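Na Glutathione S-transferase 1 (Necator americanus, PDB 4OFM) probably conjugates the thiol of glutathione to electrophilic compounds. Local coordinates at residues B[5-10]-B[30-35]. Sequence-based numbering, arbitrary orientation.
With GSH (glutathione), chain F.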
loop_
_atom_site.group_PDB
_atom_site.type_symbol
_atom_site.label_atom_id
_atom_site.label_comp_id
_atom_site.label_asym_id
_atom_site.label_seq_id
_atom_site.Cartn_x
_atom_site.Cartn_y
_atom_site.Cartn_z
ATOM N N LYS B 5 15.895 9.561 -11.325
ATOM C CA LYS B 5 16.688 8.353 -11.401
ATOM C C LYS B 5 15.937 7.188 -10.764
ATOM O O LYS B 5 15.770 7.136 -9.547
ATOM C CB LYS B 5 18.022 8.577 -10.723
ATOM C CG LYS B 5 18.903 7.353 -10.624
ATOM C CD LYS B 5 20.181 7.763 -9.934
ATOM C CE LYS B 5 21.030 6.583 -9.491
ATOM N NZ LYS B 5 22.162 6.985 -8.601
ATOM N N LEU B 6 15.435 6.289 -11.592
ATOM C CA LEU B 6 14.820 5.085 -11.086
ATOM C C LEU B 6 15.878 4.018 -10.926
ATOM O O LEU B 6 16.540 3.673 -11.885
ATOM C CB LEU B 6 13.746 4.594 -12.031
ATOM C CG LEU B 6 12.960 3.386 -11.536
ATOM C CD1 LEU B 6 12.149 3.755 -10.316
ATOM C CD2 LEU B 6 12.048 2.852 -12.625
ATOM N N THR B 7 16.018 3.492 -9.713
ATOM C CA THR B 7 16.949 2.423 -9.442
ATOM C C THR B 7 16.183 1.176 -9.073
ATOM O O THR B 7 15.316 1.207 -8.210
ATOM C CB THR B 7 17.877 2.775 -8.278
ATOM O OG1 THR B 7 18.622 3.970 -8.607
ATOM C CG2 THR B 7 18.839 1.622 -8.020
ATOM N N TYR B 8 16.474 0.082 -9.762
ATOM C CA TYR B 8 15.723 -1.172 -9.588
ATOM C C TYR B 8 16.513 -2.298 -10.247
ATOM O O TYR B 8 17.587 -2.064 -10.779
ATOM C CB TYR B 8 14.305 -1.057 -10.182
ATOM C CG TYR B 8 13.371 -2.167 -9.765
ATOM C CD1 TYR B 8 13.235 -2.526 -8.419
ATOM C CD2 TYR B 8 12.638 -2.872 -10.704
ATOM C CE1 TYR B 8 12.427 -3.584 -8.018
ATOM C CE2 TYR B 8 11.810 -3.918 -10.312
ATOM C CZ TYR B 8 11.713 -4.269 -8.960
ATOM O OH TYR B 8 10.881 -5.285 -8.576
ATOM N N PHE B 9 16.025 -3.524 -10.148
ATOM C CA PHE B 9 16.671 -4.677 -10.806
ATOM C C PHE B 9 16.411 -4.684 -12.309
ATOM O O PHE B 9 15.601 -3.895 -12.817
ATOM C CB PHE B 9 16.219 -5.981 -10.148
ATOM C CG PHE B 9 16.672 -6.114 -8.719
ATOM C CD1 PHE B 9 18.024 -6.015 -8.391
ATOM C CD2 PHE B 9 15.780 -6.350 -7.693
ATOM C CE1 PHE B 9 18.468 -6.178 -7.064
ATOM C CE2 PHE B 9 16.222 -6.499 -6.371
ATOM C CZ PHE B 9 17.563 -6.421 -6.057
ATOM N N ALA B 10 17.126 -5.551 -13.017
ATOM C CA ALA B 10 16.960 -5.695 -14.462
ATOM C C ALA B 10 15.717 -6.506 -14.764
ATOM O O ALA B 10 15.801 -7.594 -15.299
ATOM C CB ALA B 10 18.184 -6.331 -15.084
ATOM N N GLU B 30 16.943 8.793 -15.834
ATOM C CA GLU B 30 17.967 7.763 -15.738
ATOM C C GLU B 30 17.407 6.454 -15.157
ATOM O O GLU B 30 16.786 6.446 -14.104
ATOM C CB GLU B 30 19.092 8.233 -14.838
ATOM C CG GLU B 30 20.232 7.233 -14.796
ATOM C CD GLU B 30 21.440 7.692 -14.050
ATOM O OE1 GLU B 30 21.285 8.477 -13.100
ATOM O OE2 GLU B 30 22.542 7.233 -14.413
ATOM N N ASP B 31 17.609 5.365 -15.888
ATOM C CA ASP B 31 16.950 4.088 -15.623
ATOM C C ASP B 31 17.975 3.028 -15.242
ATOM O O ASP B 31 18.520 2.338 -16.107
ATOM C CB ASP B 31 16.165 3.642 -16.870
ATOM C CG ASP B 31 15.336 2.398 -16.619
ATOM O OD1 ASP B 31 14.875 2.218 -15.458
ATOM O OD2 ASP B 31 15.149 1.623 -17.579
ATOM N N VAL B 32 18.256 2.934 -13.951
ATOM C CA VAL B 32 19.394 2.166 -13.459
ATOM C C VAL B 32 18.954 0.744 -13.098
ATOM O O VAL B 32 18.106 0.554 -12.227
ATOM C CB VAL B 32 20.027 2.830 -12.228
ATOM C CG1 VAL B 32 21.247 2.057 -11.775
ATOM C CG2 VAL B 32 20.398 4.277 -12.528
ATOM N N ARG B 33 19.555 -0.244 -13.760
ATOM C CA ARG B 33 19.263 -1.636 -13.503
ATOM C C ARG B 33 20.473 -2.327 -12.912
ATOM O O ARG B 33 21.565 -2.280 -13.482
ATOM C CB ARG B 33 18.843 -2.304 -14.781
ATOM C CG ARG B 33 17.662 -1.608 -15.387
ATOM C CD ARG B 33 17.311 -2.138 -16.742
ATOM N NE ARG B 33 16.131 -1.416 -17.183
ATOM C CZ ARG B 33 14.973 -1.958 -17.536
ATOM N NH1 ARG B 33 14.802 -3.273 -17.548
ATOM N NH2 ARG B 33 13.971 -1.158 -17.912
ATOM N N LEU B 34 20.289 -2.924 -11.738
ATOM C CA LEU B 34 21.393 -3.496 -10.968
ATOM C C LEU B 34 21.350 -5.003 -10.955
ATOM O O LEU B 34 20.280 -5.610 -10.984
ATOM C CB LEU B 34 21.342 -3.027 -9.504
ATOM C CG LEU B 34 21.919 -1.718 -9.009
ATOM C CD1 LEU B 34 21.738 -0.697 -10.085
ATOM C CD2 LEU B 34 21.312 -1.252 -7.688
ATOM N N ASP B 35 22.533 -5.595 -10.839
ATOM C CA ASP B 35 22.652 -7.029 -10.518
ATOM C C ASP B 35 22.704 -7.191 -9.003
ATOM O O ASP B 35 22.819 -6.206 -8.274
ATOM C CB ASP B 35 23.907 -7.647 -11.134
ATOM C CG ASP B 35 25.182 -6.951 -10.667
ATOM O OD1 ASP B 35 25.433 -5.821 -11.113
ATOM O OD2 ASP B 35 25.937 -7.510 -9.860
HETATM N N1 GSH F . 7.105 -2.932 -0.958
HETATM C CA1 GSH F . 8.385 -2.972 -1.666
HETATM C C1 GSH F . 8.388 -2.071 -2.891
HETATM O O11 GSH F . 9.474 -1.508 -3.178
HETATM O O12 GSH F . 7.338 -1.906 -3.574
HETATM C CB1 GSH F . 8.735 -4.423 -2.034
HETATM C CG1 GSH F . 9.821 -4.471 -3.111
HETATM C CD1 GSH F . 10.810 -5.602 -2.876
HETATM O OE1 GSH F . 10.609 -6.389 -1.974
HETATM N N2 GSH F . 11.890 -5.642 -3.677
HETATM C CA2 GSH F . 13.000 -6.565 -3.491
HETATM C C2 GSH F . 14.236 -5.852 -2.984
HETATM O O2 GSH F . 14.389 -4.660 -3.141
HETATM C CB2 GSH F . 13.387 -7.286 -4.783
HETATM S SG2 GSH F . 12.412 -8.764 -5.126
HETATM N N3 GSH F . 15.167 -6.577 -2.365
HETATM C CA3 GSH F . 15.017 -8.005 -2.128
HETATM C C3 GSH F . 15.724 -8.348 -0.845
HETATM O O31 GSH F . 16.961 -8.160 -0.811
HETATM O O32 GSH F . 15.052 -8.770 0.121
#
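The carbonyl oxygen Tyr8 O is met by two groups of the neighbouring strand: it accepts a hydrogen bond from Leu34 N (3.0 Å), and the CA-H of Arg33 makes a CA-H...O contact with it. This is the parallel strand pair of the N-terminal beta-alpha-beta unit in the thioredoxin-like domain of a glutathione S-transferase, with helix 16-24 making the crossover. Strand 5-9 is interior, its other edge bonded to Val53 and Glu55, whereas strand 30-34 is outermost in the sheet of this chain. The axes run 25° apart. Working back from Tyr8, Val32 straddles Leu6 and Tyr8: its N reaches Leu6 O at 2.8 Å, and its O receives Tyr8 N, while the CA-H of Thr7 makes a CA-H...O contact with the same oxygen. Glu30 O then accepts Leu6 N (2.9 Å).

Lys5, Thr7, Glu30 and Val32 share one face. With CG anti to the backbone N (chi1 175°), the extended Lys5 chain runs alongside Glu30, and its CD lies 3.4 Å from Glu30 OE1. It is the methylenes that touch; the amino group stays beyond salt-bridge range. Val32 CG2 packs against Lys5 CG and CE, while Thr7 CG2 meets the methyl Leu34 CD2.

On the face of Leu6 and Tyr8, the extended Arg33 chain brings its guanidinium to Asp31 and meets OD2 side-on with NE and NH2. Arg33 NH2 is 3.0 Å from Asp31 OD2 and meets its syn lone pair, while NE comes from above the carboxylate plane. Arg19 of helix 16-24 takes Asp31 OD1, so both carboxylate oxygens are engaged. Tyr8 OH is bonded to Ala14 N.

At the far end Phe9 reaches the glutathione site, where Val51, Gln63 and Ser64 also hold the ligand. Two opposite corners of its ring work edge-on: CD1 faces Leu34 O at 3.5 Å, and CE2 touches glutathione CB2, the carbon bearing the sulfur, at 3.3 Å.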